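Histone-lysine N-methyltransferase SETMAR (Homo sapiens, PDB 3BO5) methylates histone H3 with S-adenosyl-L-methionine through the methyltransferase part described here and, as a longer fusion with a mariner transposase, helps repair DNA double-strand breaks. Local coordinates at residues 151-156 with 231-236; 211-216 with 279-284; 215-220 with 237-242. The protein carries 2 engineered substitutions. One frame throughout, in Å; residues are numbered along the deposited sequence.

Contact 1. Residues 151-156 with 231-236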
loop_
_atom_site.group_PDB
_atom_site.type_symbol
_atom_site.label_atom_id
_atom_site.label_comp_id
_atom_site.label_asym_id
_atom_site.label_seq_id
_atom_site.Cartn_x
_atom_site.Cartn_y
_atom_site.Cartn_z
ATOM N N PHE A 151 -1.066 -10.882 -1.454
ATOM C CA PHE A 151 -1.051 -9.582 -0.790
ATOM C C PHE A 151 0.203 -9.486 0.015
ATOM O O PHE A 151 0.546 -10.383 0.795
ATOM C CB PHE A 151 -2.277 -9.502 0.172
ATOM C CG PHE A 151 -2.242 -8.291 1.067
ATOM C CD1 PHE A 151 -2.361 -7.008 0.474
ATOM C CD2 PHE A 151 -2.082 -8.431 2.443
ATOM C CE1 PHE A 151 -2.314 -5.805 1.331
ATOM C CE2 PHE A 151 -2.003 -7.279 3.263
ATOM C CZ PHE A 151 -2.149 -5.973 2.706
ATOM N N VAL A 152 0.839 -8.343 -0.109
ATOM C CA VAL A 152 2.099 -8.109 0.567
ATOM C C VAL A 152 1.927 -7.164 1.771
ATOM O O VAL A 152 2.101 -7.546 2.911
ATOM C CB VAL A 152 3.133 -7.585 -0.424
ATOM C CG1 VAL A 152 4.429 -7.182 0.277
ATOM C CG2 VAL A 152 3.480 -8.776 -1.376
ATOM N N CYS A 153 1.504 -5.934 1.479
ATOM C CA CYS A 153 1.229 -5.022 2.594
ATOM C C CYS A 153 0.434 -3.831 2.085
ATOM O O CYS A 153 0.366 -3.598 0.892
ATOM C CB CYS A 153 2.518 -4.551 3.304
ATOM S SG CYS A 153 3.568 -3.540 2.237
ATOM N N GLU A 154 -0.188 -3.113 3.023
ATOM C CA GLU A 154 -0.747 -1.777 2.652
ATOM C C GLU A 154 0.308 -0.709 2.683
ATOM O O GLU A 154 1.375 -0.846 3.230
ATOM C CB GLU A 154 -1.827 -1.317 3.665
ATOM C CG GLU A 154 -3.032 -2.130 3.610
ATOM C CD GLU A 154 -4.073 -1.629 4.629
ATOM O OE1 GLU A 154 -4.707 -2.494 5.240
ATOM O OE2 GLU A 154 -4.242 -0.368 4.827
ATOM N N TYR A 155 -0.062 0.407 2.029
ATOM C CA TYR A 155 0.625 1.670 2.293
ATOM C C TYR A 155 -0.400 2.470 3.091
ATOM O O TYR A 155 -1.382 2.993 2.568
ATOM C CB TYR A 155 0.910 2.313 0.928
ATOM C CG TYR A 155 1.950 3.432 0.987
ATOM C CD1 TYR A 155 3.331 3.171 1.033
ATOM C CD2 TYR A 155 1.508 4.768 1.019
ATOM C CE1 TYR A 155 4.281 4.160 1.116
ATOM C CE2 TYR A 155 2.470 5.821 1.097
ATOM C CZ TYR A 155 3.830 5.514 1.144
ATOM O OH TYR A 155 4.768 6.491 1.220
ATOM N N ALA A 156 -0.115 2.538 4.414
ATOM C CA ALA A 156 -1.118 3.092 5.385
ATOM C C ALA A 156 -0.494 4.220 6.228
ATOM O O ALA A 156 0.633 4.159 6.571
ATOM C CB ALA A 156 -1.627 1.956 6.349
ATOM N N LEU A 231 -4.568 0.999 0.337
ATOM C CA LEU A 231 -3.639 1.054 -0.799
ATOM C C LEU A 231 -2.851 -0.224 -0.696
ATOM O O LEU A 231 -1.867 -0.323 0.011
ATOM C CB LEU A 231 -2.708 2.275 -0.663
ATOM C CG LEU A 231 -3.454 3.622 -0.665
ATOM C CD1 LEU A 231 -2.399 4.740 -0.784
ATOM C CD2 LEU A 231 -4.569 3.723 -1.675
ATOM N N ALA A 232 -3.383 -1.231 -1.374
ATOM C CA ALA A 232 -2.926 -2.618 -1.107
ATOM C C ALA A 232 -1.884 -3.014 -2.118
ATOM O O ALA A 232 -2.168 -2.929 -3.311
ATOM C CB ALA A 232 -4.144 -3.533 -1.203
ATOM N N LEU A 233 -0.715 -3.484 -1.672
ATOM C CA LEU A 233 0.379 -3.846 -2.634
ATOM C C LEU A 233 0.346 -5.366 -2.697
ATOM O O LEU A 233 0.349 -6.055 -1.662
ATOM C CB LEU A 233 1.765 -3.445 -2.116
ATOM C CG LEU A 233 1.769 -1.912 -2.233
ATOM C CD1 LEU A 233 1.973 -1.110 -0.989
ATOM C CD2 LEU A 233 2.384 -1.418 -3.504
ATOM N N PHE A 234 0.225 -5.830 -3.955
ATOM C CA PHE A 234 0.266 -7.289 -4.251
ATOM C C PHE A 234 1.488 -7.620 -5.042
ATOM O O PHE A 234 1.992 -6.795 -5.811
ATOM C CB PHE A 234 -0.985 -7.699 -5.074
ATOM C CG PHE A 234 -2.295 -7.552 -4.329
ATOM C CD1 PHE A 234 -2.856 -8.629 -3.682
ATOM C CD2 PHE A 234 -2.958 -6.328 -4.359
ATOM C CE1 PHE A 234 -4.081 -8.483 -3.017
ATOM C CE2 PHE A 234 -4.148 -6.152 -3.639
ATOM C CZ PHE A 234 -4.710 -7.193 -2.998
ATOM N N ALA A 235 1.991 -8.848 -4.861
ATOM C CA ALA A 235 3.155 -9.232 -5.665
ATOM C C ALA A 235 2.771 -9.330 -7.131
ATOM O O ALA A 235 1.816 -10.043 -7.466
ATOM C CB ALA A 235 3.679 -10.603 -5.161
ATOM N N ALA A 236 3.542 -8.640 -7.993
ATOM C CA ALA A 236 3.260 -8.614 -9.432
ATOM C C ALA A 236 3.911 -9.838 -10.141
ATOM O O ALA A 236 3.648 -10.139 -11.340
ATOM C CB ALA A 236 3.781 -7.354 -10.027
HETATM O O HOH W 1 -3.719 1.397 2.919
#
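Val152 and Cys153 stand together opposite the single residue Leu233, which makes a classic beta bulge. The two antiparallel strands belong to the SET domain, in the methyltransferase part of the fusion protein. Val152 N bonds to Leu233 O at 2.8 Å. Cys153 N adds a weak bond to the same oxygen. Leu233 N returns a bond to Cys153 O at 2.8 Å, and Tyr155 N reaches Leu231 O.

Packing is close on the face that carries Phe151, Ala232 and Phe234. CG of Phe151 is anti to the backbone N (chi1 171°), and this carries the ring to Ala232, with Phe151 CE1 3.9 Å from Ala232 CB. The edge of Phe151 points at the face of Phe234 in a T-shaped pair, planes at 66°. On the other face, Leu233 CB packs 3.3 Å from Cys153 O. Only the pair Leu233 CD1 and Cys153 SG is looser, at 4.3 Å.

At Glu154 a water replaces direct polar contact. It donates to Glu154 OE2 at 2.7 Å and to Tyr155 O, and accepts from Leu231 N at 2.7 Å. Tyr155 OH bonds to the backbone O of Tyr179, a cofactor-site residue. The buried Glu154 carboxylate is probably stabilised in part by this water.

Contact 2. Residues 211-216 with 279-284. With ZN (zinc ion), chain E; SAH (S-adenosyl-L-homocysteine), chain F.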
loop_
_atom_site.group_PDB
_atom_site.type_symbol
_atom_site.label_atom_id
_atom_site.label_comp_id
_atom_site.label_asym_id
_atom_site.label_seq_id
_atom_site.Cartn_x
_atom_site.Cartn_y
_atom_site.Cartn_z
ATOM N N HIS A 211 11.125 2.919 -4.615
ATOM C CA HIS A 211 10.615 2.888 -5.957
ATOM C C HIS A 211 11.486 2.001 -6.841
ATOM O O HIS A 211 12.671 1.921 -6.721
ATOM C CB HIS A 211 10.854 4.316 -6.537
ATOM C CG HIS A 211 10.643 4.385 -7.998
ATOM N ND1 HIS A 211 9.386 4.335 -8.567
ATOM C CD2 HIS A 211 11.531 4.472 -9.024
ATOM C CE1 HIS A 211 9.512 4.378 -9.894
ATOM N NE2 HIS A 211 10.813 4.426 -10.189
ATOM N N SER A 212 10.848 1.379 -7.798
ATOM C CA SER A 212 11.580 0.788 -8.869
ATOM C C SER A 212 10.892 1.079 -10.171
ATOM O O SER A 212 9.679 1.080 -10.199
ATOM C CB SER A 212 11.639 -0.716 -8.670
ATOM O OG SER A 212 12.286 -1.281 -9.854
ATOM N N CYS A 213 11.681 1.265 -11.257
ATOM C CA CYS A 213 11.128 1.426 -12.582
ATOM C C CYS A 213 10.559 0.110 -13.116
ATOM O O CYS A 213 9.833 0.106 -14.103
ATOM C CB CYS A 213 12.301 1.943 -13.463
ATOM S SG CYS A 213 12.696 3.644 -12.996
ATOM N N GLU A 214 10.987 -0.989 -12.485
ATOM C CA GLU A 214 10.488 -2.322 -12.826
ATOM C C GLU A 214 10.206 -2.986 -11.506
ATOM O O GLU A 214 10.910 -3.882 -11.072
ATOM C CB GLU A 214 11.525 -3.132 -13.604
ATOM C CG GLU A 214 11.713 -2.679 -15.006
ATOM C CD GLU A 214 12.795 -3.483 -15.742
ATOM O OE1 GLU A 214 13.168 -4.607 -15.274
ATOM O OE2 GLU A 214 13.263 -2.954 -16.783
ATOM N N PRO A 215 9.117 -2.557 -10.890
ATOM C CA PRO A 215 8.917 -3.006 -9.520
ATOM C C PRO A 215 8.343 -4.374 -9.447
ATOM O O PRO A 215 7.869 -4.924 -10.433
ATOM C CB PRO A 215 7.873 -2.014 -9.018
ATOM C CG PRO A 215 7.073 -1.682 -10.237
ATOM C CD PRO A 215 8.096 -1.570 -11.310
ATOM N N ASN A 216 8.254 -4.876 -8.211
ATOM C CA ASN A 216 7.644 -6.208 -8.058
ATOM C C ASN A 216 6.326 -6.214 -7.328
ATOM O O ASN A 216 5.770 -7.287 -7.098
ATOM C CB ASN A 216 8.618 -7.206 -7.394
ATOM C CG ASN A 216 9.170 -6.746 -6.078
ATOM O OD1 ASN A 216 8.663 -5.776 -5.459
ATOM N ND2 ASN A 216 10.261 -7.426 -5.599
ATOM N N LYS A 279 16.827 -2.479 -15.888
ATOM C CA LYS A 279 17.253 -2.158 -17.259
ATOM C C LYS A 279 16.484 -0.992 -17.890
ATOM O O LYS A 279 17.066 -0.199 -18.628
ATOM C CB LYS A 279 17.199 -3.438 -18.126
ATOM C CG LYS A 279 18.059 -4.546 -17.512
ATOM C CD LYS A 279 19.570 -4.512 -17.882
ATOM C CE LYS A 279 20.558 -4.538 -16.656
ATOM N NZ LYS A 279 20.667 -5.733 -15.765
ATOM N N SER A 280 15.176 -0.901 -17.638
ATOM C CA SER A 280 14.408 0.206 -18.189
ATOM C C SER A 280 14.444 1.441 -17.280
ATOM O O SER A 280 13.604 2.328 -17.443
ATOM C CB SER A 280 12.955 -0.199 -18.440
ATOM O OG SER A 280 12.277 -0.496 -17.234
ATOM N N CYS A 281 15.387 1.495 -16.325
ATOM C CA CYS A 281 15.439 2.702 -15.437
ATOM C C CYS A 281 15.409 4.005 -16.223
ATOM O O CYS A 281 16.076 4.122 -17.278
ATOM C CB CYS A 281 16.632 2.686 -14.519
ATOM S SG CYS A 281 16.585 3.979 -13.207
ATOM N N THR A 282 14.623 4.975 -15.757
ATOM C CA THR A 282 14.533 6.268 -16.440
ATOM C C THR A 282 15.571 7.225 -15.868
ATOM O O THR A 282 15.716 8.361 -16.390
ATOM C CB THR A 282 13.186 6.877 -16.154
ATOM O OG1 THR A 282 13.069 7.058 -14.729
ATOM C CG2 THR A 282 12.087 5.980 -16.657
ATOM N N ALA A 283 16.271 6.801 -14.802
ATOM C CA ALA A 283 17.278 7.556 -14.053
ATOM C C ALA A 283 16.681 8.629 -13.131
ATOM O O ALA A 283 17.444 9.311 -12.419
ATOM C CB ALA A 283 18.364 8.222 -15.030
ATOM N N PHE A 284 15.357 8.782 -13.115
ATOM C CA PHE A 284 14.784 9.720 -12.155
ATOM C C PHE A 284 13.628 9.114 -11.388
ATOM O O PHE A 284 12.832 8.310 -11.913
ATOM C CB PHE A 284 14.528 11.158 -12.669
ATOM C CG PHE A 284 13.010 11.628 -12.649
ATOM C CD1 PHE A 284 12.064 11.067 -13.462
ATOM C CD2 PHE A 284 12.609 12.689 -11.844
ATOM C CE1 PHE A 284 10.725 11.499 -13.456
ATOM C CE2 PHE A 284 11.274 13.129 -11.807
ATOM C CZ PHE A 284 10.339 12.551 -12.626
HETATM ZN ZN ZN E . 14.824 3.389 -11.836
HETATM N N SAH F . 14.368 4.954 1.586
HETATM C CA SAH F . 13.251 5.465 2.445
HETATM C CB SAH F . 11.961 4.625 2.292
HETATM C CG SAH F . 11.230 5.049 1.005
HETATM S SD SAH F . 10.558 6.731 1.135
HETATM C C SAH F . 13.743 5.507 3.910
HETATM O O SAH F . 14.926 5.323 4.179
HETATM O OXT SAH F . 12.872 5.727 4.813
HETATM C "C5'" SAH F . 11.159 7.430 -0.415
HETATM C "C4'" SAH F . 12.625 7.856 -0.397
HETATM O "O4'" SAH F . 13.494 6.726 -0.513
HETATM C "C3'" SAH F . 13.005 8.722 -1.562
HETATM O "O3'" SAH F . 12.685 10.116 -1.295
HETATM C "C2'" SAH F . 14.482 8.500 -1.709
HETATM O "O2'" SAH F . 15.229 9.105 -0.638
HETATM C "C1'" SAH F . 14.564 7.012 -1.435
HETATM N N9 SAH F . 14.295 6.189 -2.631
HETATM C C8 SAH F . 13.236 5.313 -2.852
HETATM N N7 SAH F . 13.421 4.709 -4.009
HETATM C C5 SAH F . 14.586 5.126 -4.545
HETATM C C6 SAH F . 15.206 4.813 -5.774
HETATM N N6 SAH F . 14.788 3.908 -6.661
HETATM N N1 SAH F . 16.390 5.503 -6.017
HETATM C C2 SAH F . 16.896 6.408 -5.136
HETATM N N3 SAH F . 16.338 6.727 -3.914
HETATM C C4 SAH F . 15.146 6.099 -3.711
HETATM O O HOH W 2 15.736 -5.051 -15.291
#
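Cys213 and Cys281 meet at a zinc ion that joins the SET domain to the post-SET region. Cys213 SG lies 2.4 Å from the zinc and Cys281 SG 2.3 Å. Cys274 and Cys276 complete the four-sulfur site. SG of Cys281 is anti to its backbone N (chi1 -170°). This torsion directs the sulfur to the metal, with Cys281 SG 3.9 Å from Cys213 SG.

N-H groups also reach both sulfurs. His211 NE2 donates to Cys213 SG at 3.5 Å, and Thr282 N gives the same sulfur a weak bond. Ala283 N donates to Cys281 SG at 3.3 Å.

Carboxylate bonds hold the neighbouring loop. The extended side chain of Glu214 presents OE2 to two donors of one residue. Ser280 OG donates at 2.7 Å to the anti lone pair of Glu214 OE2. Ser280 N comes from above the carboxylate plane to the same Glu214 OE2, at 2.9 Å. A water links Glu214 OE1 to Lys279 N. An alanine here would remove the carboxylate and would probably leave Ser280 N and OG without this acceptor, with the loop at 279-280 less firmly held.

Ligand bonds use the backbone of His211. Its N donates to N7 of S-adenosyl-L-homocysteine, and His211 O accepts from N6 at 2.9 Å, so this backbone pairs with N7 and N6 of the adenine. His211 thus bridges the two sites, its ring bonding Cys213 SG and its backbone the adenine, which probably couples them. The N-H donors probably offset part of the thiolate charge.

Contact 3. Residues 215-220 with 237-242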
loop_
_atom_site.group_PDB
_atom_site.type_symbol
_atom_site.label_atom_id
_atom_site.label_comp_id
_atom_site.label_asym_id
_atom_site.label_seq_id
_atom_site.Cartn_x
_atom_site.Cartn_y
_atom_site.Cartn_z
ATOM N N PRO A 215 9.117 -2.557 -10.890
ATOM C CA PRO A 215 8.917 -3.006 -9.520
ATOM C C PRO A 215 8.343 -4.374 -9.447
ATOM O O PRO A 215 7.869 -4.924 -10.433
ATOM C CB PRO A 215 7.873 -2.014 -9.018
ATOM C CG PRO A 215 7.073 -1.682 -10.237
ATOM C CD PRO A 215 8.096 -1.570 -11.310
ATOM N N ASN A 216 8.254 -4.876 -8.211
ATOM C CA ASN A 216 7.644 -6.208 -8.058
ATOM C C ASN A 216 6.326 -6.214 -7.328
ATOM O O ASN A 216 5.770 -7.287 -7.098
ATOM C CB ASN A 216 8.618 -7.206 -7.394
ATOM C CG ASN A 216 9.170 -6.746 -6.078
ATOM O OD1 ASN A 216 8.663 -5.776 -5.459
ATOM N ND2 ASN A 216 10.261 -7.426 -5.599
ATOM N N LEU A 217 5.871 -5.021 -6.949
ATOM C CA LEU A 217 4.517 -4.885 -6.359
ATOM C C LEU A 217 3.656 -4.009 -7.274
ATOM O O LEU A 217 4.149 -3.060 -7.924
ATOM C CB LEU A 217 4.566 -4.188 -5.017
ATOM C CG LEU A 217 5.421 -4.896 -3.998
ATOM C CD1 LEU A 217 5.491 -4.052 -2.723
ATOM C CD2 LEU A 217 4.965 -6.355 -3.726
ATOM N N LEU A 218 2.361 -4.306 -7.227
ATOM C CA LEU A 218 1.324 -3.498 -7.811
ATOM C C LEU A 218 0.374 -2.973 -6.733
ATOM O O LEU A 218 -0.115 -3.761 -5.966
ATOM C CB LEU A 218 0.470 -4.316 -8.839
ATOM C CG LEU A 218 -0.679 -3.586 -9.501
ATOM C CD1 LEU A 218 -0.241 -2.368 -10.314
ATOM C CD2 LEU A 218 -1.507 -4.604 -10.406
ATOM N N MET A 219 0.082 -1.657 -6.726
ATOM C CA MET A 219 -0.824 -1.092 -5.747
ATOM C C MET A 219 -2.261 -1.016 -6.310
ATOM O O MET A 219 -2.477 -0.508 -7.422
ATOM C CB MET A 219 -0.383 0.341 -5.445
ATOM C CG MET A 219 -1.250 0.923 -4.267
ATOM S SD MET A 219 -0.705 2.614 -3.964
ATOM C CE MET A 219 0.739 2.292 -2.926
ATOM N N ILE A 220 -3.221 -1.558 -5.556
ATOM C CA ILE A 220 -4.606 -1.557 -5.930
ATOM C C ILE A 220 -5.403 -0.881 -4.820
ATOM O O ILE A 220 -5.248 -1.268 -3.677
ATOM C CB ILE A 220 -5.103 -3.060 -5.979
ATOM C CG1 ILE A 220 -4.339 -3.824 -7.054
ATOM C CG2 ILE A 220 -6.573 -3.139 -6.386
ATOM C CD1 ILE A 220 -4.306 -3.110 -8.338
ATOM N N LYS A 237 4.799 -10.470 -9.412
ATOM C CA LYS A 237 5.595 -11.623 -9.897
ATOM C C LYS A 237 6.011 -12.444 -8.684
ATOM O O LYS A 237 5.857 -11.978 -7.559
ATOM C CB LYS A 237 6.815 -11.167 -10.713
ATOM C CG LYS A 237 7.693 -10.156 -10.015
ATOM C CD LYS A 237 8.541 -9.355 -11.062
ATOM C CE LYS A 237 7.884 -8.046 -11.572
ATOM N NZ LYS A 237 8.760 -7.502 -12.708
ATOM N N ASP A 238 6.565 -13.638 -8.849
ATOM C CA ASP A 238 7.094 -14.326 -7.689
ATOM C C ASP A 238 8.294 -13.526 -7.149
ATOM O O ASP A 238 9.165 -13.084 -7.946
ATOM C CB ASP A 238 7.629 -15.708 -8.092
ATOM C CG ASP A 238 6.538 -16.712 -8.400
ATOM O OD1 ASP A 238 5.323 -16.493 -8.112
ATOM O OD2 ASP A 238 6.888 -17.782 -8.993
ATOM N N ILE A 239 8.310 -13.331 -5.857
ATOM C CA ILE A 239 9.405 -12.566 -5.196
ATOM C C ILE A 239 10.153 -13.547 -4.290
ATOM O O ILE A 239 9.556 -14.297 -3.533
ATOM C CB ILE A 239 8.750 -11.461 -4.344
ATOM C CG1 ILE A 239 7.932 -10.563 -5.300
ATOM C CG2 ILE A 239 9.844 -10.715 -3.547
ATOM C CD1 ILE A 239 7.052 -9.522 -4.579
ATOM N N VAL A 240 11.476 -13.532 -4.398
ATOM C CA VAL A 240 12.232 -14.579 -3.753
ATOM C C VAL A 240 12.729 -14.120 -2.415
ATOM O O VAL A 240 12.740 -12.911 -2.127
ATOM C CB VAL A 240 13.432 -14.991 -4.675
ATOM C CG1 VAL A 240 12.879 -15.462 -5.967
ATOM C CG2 VAL A 240 14.515 -13.860 -4.824
ATOM N N PRO A 241 13.198 -15.041 -1.552
ATOM C CA PRO A 241 13.690 -14.578 -0.282
ATOM C C PRO A 241 14.815 -13.538 -0.418
ATOM O O PRO A 241 15.701 -13.662 -1.266
ATOM C CB PRO A 241 14.196 -15.867 0.394
ATOM C CG PRO A 241 13.296 -16.950 -0.257
ATOM C CD PRO A 241 13.247 -16.517 -1.705
ATOM N N GLU A 242 14.732 -12.516 0.429
ATOM C CA GLU A 242 15.702 -11.406 0.490
ATOM C C GLU A 242 15.533 -10.409 -0.650
ATOM O O GLU A 242 16.268 -9.408 -0.670
ATOM C CB GLU A 242 17.172 -11.842 0.601
ATOM C CG GLU A 242 17.438 -12.518 1.948
ATOM C CD GLU A 242 18.907 -12.990 2.185
ATOM O OE1 GLU A 242 19.804 -12.641 1.421
ATOM O OE2 GLU A 242 19.119 -13.788 3.118
HETATM O O HOH W 3 8.465 -4.830 -13.167
#
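Asn216 holds CG between its backbone N and carbonyl carbon (chi1 55°), while Ile239 extends its longer branch to CD1 (chi2 172°). These torsions bring the two side chains across each other at about a right angle. The site lies at the open end of the antiparallel beta hairpin made by strands 217-223 and 230-235 of the SET domain. Asn216 ends the Asn-His-Ser-Cys-Glu-Pro-Asn run, which matches a signature motif of this family.

Ile239 CD1 does most of the touching. It sits 3.6 Å from Asn216 O and 3.8 Å from Asn216 CG. The CG1 and CG2 branches of Ile239 lie beside the amide nitrogen, with Ile239 CG2 3.9 Å from Asn216 ND2. Leu217 CD2 meets Ile239 CD1 at 3.9 Å, and these two side chains also cross at about a right angle.

Both ends of the Asn216 amide are bonded. OD1 accepts from Ser246 N, and ND2 donates to Glu244 O and to Glu243 OE2. These bonds fix its rotation and tie it to strand 244-247 and the residue before it. The same strand gives Leu245, which touches both Leu217 and Ile239.

No direct hydrogen bond joins 215-220 to 237-242. The bend of Lys237 at chi3 (91°) lays CE alongside the 215-216 backbone. Lys237 CE thereby comes to 3.3 Å from Pro215 O. A water makes the polar link: it donates to Pro215 O at 2.8 Å and accepts from Lys237 NZ at 2.7 Å.

From the N terminus, strand 151-160 comes first. Contact 1 pairs it with 231-236 and closes a loop of 74 residues. Residues 211-216 and 215-220 both lie within that loop. Contact 2 runs on from 211-216 to 279-284 in the post-SET region, so it crosses contact 1. Contact 3 joins 215-220 to 237-242 over 16 residues and crosses contact 1 as well. Contacts 2 and 3 start from overlapping segments that share Pro215 and Asn216; contact 3 closes sooner. Ala236 N lies 2.8 Å from Asn216 O, a probable hydrogen bond that brings the three together. The contacts tie the central sheet to the loop before strand 244-247 and to the post-SET zinc site.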